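Local structure of pesticidial crystal protein CRY2AA (1I5P) at residues Leu486-Tyr491 and Arg537-Ser542; Asn541-Tyr546 and Phe624-Leu629. The protein binds to midgut epithelial cells of dipteran and lepidopteran larvae and brings about their colloid-osmotic lysis, acting as an insecticidal delta-endotoxin. All coordinates share one frame; numbering follows the deposited sequence.

Interaction 1 (Leu486-Tyr491 and Arg537-Ser542)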
loop_
_atom_site.group_PDB
_atom_site.type_symbol
_atom_site.label_atom_id
_atom_site.label_comp_id
_atom_site.label_asym_id
_atom_site.label_seq_id
_atom_site.Cartn_x
_atom_site.Cartn_y
_atom_site.Cartn_z
ATOM N N LEU A 486 -7.041 15.037 -6.501
ATOM C CA LEU A 486 -7.755 15.238 -7.757
ATOM C C LEU A 486 -8.870 14.214 -7.955
ATOM O O LEU A 486 -8.616 13.006 -8.031
ATOM C CB LEU A 486 -6.777 15.175 -8.938
ATOM C CG LEU A 486 -7.356 15.415 -10.338
ATOM C CD1 LEU A 486 -8.030 16.784 -10.386
ATOM C CD2 LEU A 486 -6.244 15.334 -11.389
ATOM N N ALA A 487 -10.104 14.703 -8.040
ATOM C CA ALA A 487 -11.252 13.837 -8.252
ATOM C C ALA A 487 -11.208 13.341 -9.694
ATOM O O ALA A 487 -10.603 13.981 -10.552
ATOM C CB ALA A 487 -12.544 14.607 -7.998
ATOM N N PRO A 488 -11.831 12.183 -9.968
ATOM C CA PRO A 488 -11.873 11.589 -11.306
ATOM C C PRO A 488 -12.453 12.557 -12.326
ATOM O O PRO A 488 -13.250 13.432 -11.979
ATOM C CB PRO A 488 -12.746 10.356 -11.097
ATOM C CG PRO A 488 -12.371 9.944 -9.706
ATOM C CD PRO A 488 -12.442 11.273 -8.985
ATOM N N GLU A 489 -12.052 12.395 -13.581
ATOM C CA GLU A 489 -12.528 13.266 -14.651
ATOM C C GLU A 489 -14.013 13.041 -14.916
ATOM O O GLU A 489 -14.743 13.980 -15.229
ATOM C CB GLU A 489 -11.726 13.004 -15.926
ATOM C CG GLU A 489 -10.345 12.435 -15.668
ATOM C CD GLU A 489 -9.224 13.348 -16.136
ATOM O OE1 GLU A 489 -9.159 14.512 -15.683
ATOM O OE2 GLU A 489 -8.402 12.892 -16.960
ATOM N N ASP A 490 -14.458 11.796 -14.789
ATOM C CA ASP A 490 -15.862 11.473 -15.022
ATOM C C ASP A 490 -16.597 11.198 -13.716
ATOM O O ASP A 490 -16.074 11.472 -12.638
ATOM C CB ASP A 490 -15.979 10.269 -15.964
ATOM C CG ASP A 490 -15.269 9.030 -15.437
ATOM O OD1 ASP A 490 -15.389 7.969 -16.089
ATOM O OD2 ASP A 490 -14.597 9.111 -14.384
ATOM N N TYR A 491 -17.811 10.664 -13.814
ATOM C CA TYR A 491 -18.606 10.375 -12.627
ATOM C C TYR A 491 -18.232 9.052 -11.974
ATOM O O TYR A 491 -19.005 8.090 -11.977
ATOM C CB TYR A 491 -20.101 10.385 -12.957
ATOM C CG TYR A 491 -20.991 10.408 -11.730
ATOM C CD1 TYR A 491 -20.511 10.885 -10.509
ATOM C CD2 TYR A 491 -22.319 9.987 -11.794
ATOM C CE1 TYR A 491 -21.327 10.946 -9.386
ATOM C CE2 TYR A 491 -23.148 10.043 -10.671
ATOM C CZ TYR A 491 -22.642 10.525 -9.470
ATOM O OH TYR A 491 -23.445 10.606 -8.354
ATOM N N ARG A 537 -9.813 18.567 -5.524
ATOM C CA ARG A 537 -10.156 19.311 -6.727
ATOM C C ARG A 537 -11.413 18.654 -7.294
ATOM O O ARG A 537 -11.348 17.548 -7.835
ATOM C CB ARG A 537 -9.008 19.219 -7.738
ATOM C CG ARG A 537 -9.178 20.093 -8.969
ATOM C CD ARG A 537 -9.074 21.556 -8.602
ATOM N NE ARG A 537 -9.182 22.429 -9.764
ATOM C CZ ARG A 537 -9.027 23.747 -9.719
ATOM N NH1 ARG A 537 -8.754 24.344 -8.566
ATOM N NH2 ARG A 537 -9.154 24.466 -10.824
ATOM N N GLY A 538 -12.552 19.331 -7.163
ATOM C CA GLY A 538 -13.807 18.777 -7.642
ATOM C C GLY A 538 -13.962 18.599 -9.142
ATOM O O GLY A 538 -13.221 19.178 -9.941
ATOM N N ASN A 539 -14.947 17.796 -9.525
ATOM C CA ASN A 539 -15.221 17.528 -10.927
ATOM C C ASN A 539 -16.666 17.892 -11.255
ATOM O O ASN A 539 -17.167 17.564 -12.329
ATOM C CB ASN A 539 -14.978 16.051 -11.228
ATOM C CG ASN A 539 -15.765 15.142 -10.310
ATOM O OD1 ASN A 539 -16.595 15.608 -9.526
ATOM N ND2 ASN A 539 -15.513 13.836 -10.402
ATOM N N GLY A 540 -17.336 18.556 -10.319
ATOM C CA GLY A 540 -18.711 18.965 -10.540
ATOM C C GLY A 540 -19.760 17.908 -10.256
ATOM O O GLY A 540 -20.943 18.135 -10.488
ATOM N N ASN A 541 -19.351 16.750 -9.755
ATOM C CA ASN A 541 -20.311 15.690 -9.469
ATOM C C ASN A 541 -20.710 15.596 -8.005
ATOM O O ASN A 541 -19.978 16.029 -7.115
ATOM C CB ASN A 541 -19.754 14.338 -9.921
ATOM C CG ASN A 541 -19.626 14.235 -11.421
ATOM O OD1 ASN A 541 -20.573 14.519 -12.152
ATOM N ND2 ASN A 541 -18.453 13.821 -11.893
ATOM N N SER A 542 -21.889 15.036 -7.766
ATOM C CA SER A 542 -22.377 14.856 -6.409
ATOM C C SER A 542 -22.151 13.416 -5.975
ATOM O O SER A 542 -22.379 12.482 -6.741
ATOM C CB SER A 542 -23.864 15.195 -6.318
ATOM O OG SER A 542 -24.043 16.592 -6.155
#
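Leu-486 and Arg-537 form a parallel beta bridge from which two loops of the C-terminal domain run on together, tied by polar side chains: one leads from strand 483-486 to strand 493-496, the other from strand 530-537 to strand 541-550. Ala-487 N gives the bridge a hydrogen bond to Arg-537 O (3.1 Å), and CD1 of Leu-486 lies on CB of Arg-537 at 3.7 Å. The guanidinium group leads away from the contact, NH1 hydrogen-bonding to OD1 of Asn-602.

Beyond the bridge, Asn-539 reaches across. With CG lodged between its backbone N and carbonyl carbon (chi1 55°), the amide meets the other loop through ND2, which donates to Pro-488 O at 2.8 Å, an acceptor lying close to the amide plane. OD1 turns back to its own chain and accepts from Asn-541 N (3.0 Å), the donor standing above the carbonyl plane. A further bond from ND2 to the hydroxyl of Tyr-543 helps fix the amide's rotation.

The Tyr-491 ring crosses the Asn-541 side chain obliquely, ring and amide planes 37° apart, with CD1 3.6 Å from CG of Asn-541. Its OH donates to Ser-542 O at 2.7 Å, almost in line with that carbonyl. The Asn-539 OD1 bond to the backbone N two residues on defines an Asx turn, which here leads into strand 541-550 of the jelly-roll sandwich.

Interaction 2 (Asn541-Tyr546 and Phe624-Leu629)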
loop_
_atom_site.group_PDB
_atom_site.type_symbol
_atom_site.label_atom_id
_atom_site.label_comp_id
_atom_site.label_asym_id
_atom_site.label_seq_id
_atom_site.Cartn_x
_atom_site.Cartn_y
_atom_site.Cartn_z
ATOM N N ASN A 541 -19.351 16.750 -9.755
ATOM C CA ASN A 541 -20.311 15.690 -9.469
ATOM C C ASN A 541 -20.710 15.596 -8.005
ATOM O O ASN A 541 -19.978 16.029 -7.115
ATOM C CB ASN A 541 -19.754 14.338 -9.921
ATOM C CG ASN A 541 -19.626 14.235 -11.421
ATOM O OD1 ASN A 541 -20.573 14.519 -12.152
ATOM N ND2 ASN A 541 -18.453 13.821 -11.893
ATOM N N SER A 542 -21.889 15.036 -7.766
ATOM C CA SER A 542 -22.377 14.856 -6.409
ATOM C C SER A 542 -22.151 13.416 -5.975
ATOM O O SER A 542 -22.379 12.482 -6.741
ATOM C CB SER A 542 -23.864 15.195 -6.318
ATOM O OG SER A 542 -24.043 16.592 -6.155
ATOM N N TYR A 543 -21.704 13.243 -4.738
ATOM C CA TYR A 543 -21.428 11.917 -4.206
ATOM C C TYR A 543 -21.945 11.752 -2.793
ATOM O O TYR A 543 -22.191 12.733 -2.087
ATOM C CB TYR A 543 -19.915 11.656 -4.150
ATOM C CG TYR A 543 -19.160 11.727 -5.460
ATOM C CD1 TYR A 543 -18.687 12.942 -5.954
ATOM C CD2 TYR A 543 -18.885 10.566 -6.191
ATOM C CE1 TYR A 543 -17.954 13.002 -7.147
ATOM C CE2 TYR A 543 -18.161 10.616 -7.382
ATOM C CZ TYR A 543 -17.698 11.834 -7.853
ATOM O OH TYR A 543 -16.996 11.873 -9.042
ATOM N N ASN A 544 -22.109 10.500 -2.384
ATOM C CA ASN A 544 -22.492 10.209 -1.010
ATOM C C ASN A 544 -21.145 10.018 -0.332
ATOM O O ASN A 544 -20.308 9.240 -0.798
ATOM C CB ASN A 544 -23.293 8.913 -0.898
ATOM C CG ASN A 544 -24.761 9.109 -1.172
ATOM O OD1 ASN A 544 -25.359 10.095 -0.741
ATOM N ND2 ASN A 544 -25.361 8.157 -1.879
ATOM N N LEU A 545 -20.922 10.757 0.744
ATOM C CA LEU A 545 -19.676 10.649 1.471
ATOM C C LEU A 545 -19.790 9.570 2.530
ATOM O O LEU A 545 -20.701 9.594 3.365
ATOM C CB LEU A 545 -19.318 11.978 2.137
ATOM C CG LEU A 545 -18.092 11.980 3.056
ATOM C CD1 LEU A 545 -16.830 11.707 2.246
ATOM C CD2 LEU A 545 -17.991 13.330 3.757
ATOM N N TYR A 546 -18.866 8.615 2.477
ATOM C CA TYR A 546 -18.816 7.530 3.440
ATOM C C TYR A 546 -17.493 7.624 4.180
ATOM O O TYR A 546 -16.440 7.803 3.570
ATOM C CB TYR A 546 -18.883 6.163 2.746
ATOM C CG TYR A 546 -20.232 5.781 2.180
ATOM C CD1 TYR A 546 -20.633 6.231 0.926
ATOM C CD2 TYR A 546 -21.110 4.963 2.901
ATOM C CE1 TYR A 546 -21.873 5.879 0.391
ATOM C CE2 TYR A 546 -22.354 4.605 2.377
ATOM C CZ TYR A 546 -22.729 5.066 1.122
ATOM O OH TYR A 546 -23.959 4.721 0.609
ATOM N N PHE A 624 -15.870 8.729 -1.597
ATOM C CA PHE A 624 -16.964 9.403 -2.281
ATOM C C PHE A 624 -17.520 8.394 -3.275
ATOM O O PHE A 624 -16.800 7.899 -4.148
ATOM C CB PHE A 624 -16.464 10.650 -3.008
ATOM C CG PHE A 624 -15.869 11.681 -2.095
ATOM C CD1 PHE A 624 -14.582 11.529 -1.605
ATOM C CD2 PHE A 624 -16.611 12.789 -1.697
ATOM C CE1 PHE A 624 -14.034 12.465 -0.732
ATOM C CE2 PHE A 624 -16.069 13.735 -0.816
ATOM C CZ PHE A 624 -14.778 13.566 -0.337
ATOM N N VAL A 625 -18.801 8.089 -3.127
ATOM C CA VAL A 625 -19.453 7.115 -3.980
ATOM C C VAL A 625 -20.616 7.752 -4.738
ATOM O O VAL A 625 -21.350 8.570 -4.184
ATOM C CB VAL A 625 -19.971 5.940 -3.114
ATOM C CG1 VAL A 625 -20.578 4.860 -3.990
ATOM C CG2 VAL A 625 -18.816 5.383 -2.276
ATOM N N PRO A 626 -20.785 7.400 -6.023
ATOM C CA PRO A 626 -21.886 7.972 -6.795
ATOM C C PRO A 626 -23.172 7.755 -6.017
ATOM O O PRO A 626 -23.434 6.654 -5.519
ATOM C CB PRO A 626 -21.816 7.189 -8.096
ATOM C CG PRO A 626 -20.327 7.044 -8.271
ATOM C CD PRO A 626 -19.928 6.570 -6.887
ATOM N N THR A 627 -23.960 8.817 -5.906
ATOM C CA THR A 627 -25.209 8.789 -5.148
ATOM C C THR A 627 -26.203 7.685 -5.503
ATOM O O THR A 627 -26.981 7.258 -4.655
ATOM C CB THR A 627 -25.934 10.149 -5.258
ATOM O OG1 THR A 627 -26.426 10.324 -6.592
ATOM C CG2 THR A 627 -24.967 11.283 -4.941
ATOM N N ASN A 628 -26.186 7.220 -6.744
ATOM C CA ASN A 628 -27.121 6.181 -7.156
ATOM C C ASN A 628 -26.526 4.780 -7.116
ATOM O O ASN A 628 -27.077 3.847 -7.698
ATOM C CB ASN A 628 -27.652 6.488 -8.560
ATOM C CG ASN A 628 -26.542 6.772 -9.558
ATOM O OD1 ASN A 628 -25.389 6.991 -9.177
ATOM N ND2 ASN A 628 -26.891 6.788 -10.843
ATOM N N LEU A 629 -25.408 4.630 -6.416
ATOM C CA LEU A 629 -24.755 3.330 -6.306
ATOM C C LEU A 629 -24.566 2.947 -4.849
ATOM O O LEU A 629 -23.460 3.027 -4.310
ATOM C CB LEU A 629 -23.396 3.348 -7.015
ATOM C CG LEU A 629 -23.398 3.597 -8.527
ATOM C CD1 LEU A 629 -21.966 3.566 -9.042
ATOM C CD2 LEU A 629 -24.237 2.533 -9.227
HETATM O O HOH W 1 -24.003 5.514 -2.400
#
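Backbone pairing joins Asn-544 and Val-625 as an antiparallel hydrogen-bonded pair. Asn-544 N donates to Val-625 O at 2.7 Å, in the carbonyl plane and nearly straight, and Val-625 N returns a bond to Asn-544 O at 3.0 Å. Leu-545 and Phe-624 follow as a non-hydrogen-bonded pair.

Apolar contacts lie on both faces of the sheet. The Leu-545 and Phe-624 side chains lie side by side and point the same way, and CD1 of Leu-545 sits over one face of the phenyl ring, 3.9 Å from its centroid, in a CH-pi contact shifted toward the rim. The Tyr-543 side chain crosses that of Phe-624 at about a right angle: their CB atoms are 3.8 Å apart, and the phenol edge is turned to the Val-625–Pro-626 peptide. On the face that carries Asn-544 and Val-625, CG2 of Val-625 packs 3.8 Å from CD1 of Tyr-546, the two side chains crossing obliquely.

A methyl meets the backbone at Thr-627: with CG2 anti to its carbonyl carbon, this residue turns it against Ser-542 O and Tyr-543 CA.

Polar contact runs through water 1, which accepts from ND2 of Asn-544 (3.0 Å), bonds to OH of Tyr-546 and gives a weak bond to the backbone O of Leu-629. It thus bridges strand 541-546 to the type I turn Pro-626 to Leu-629, closed by Leu-629 N bonding to Pro-626 O.

Strand 541-550 lies between strands 617-626 and 585-597 in one sheet. Phe-494 stacks on Phe-624, while Leu-605 of strand 602-610, in another sheet, touches both Leu-545 and Phe-624.

Interactions 1 and 2 have centres about 11 Å apart and share Asn-541 and Ser-542, where the loop of the first contact enters strand 541-550 of the second. Tyr-491 joins them: besides its bond to Ser-542, its OH probably accepts a hydrogen bond from Thr-627 N (3.1 Å), so one hydroxyl links three chain segments. Its ring also meets that of Tyr-543 edge-to-face, CE1 of Tyr-491 lying 3.8 Å from CE2 of Tyr-543. The Tyr-543 hydroxyl that Asn-539 holds also bonds to Thr-492 O, tying the sheet pairing of interaction 2 to the paired loops of interaction 1.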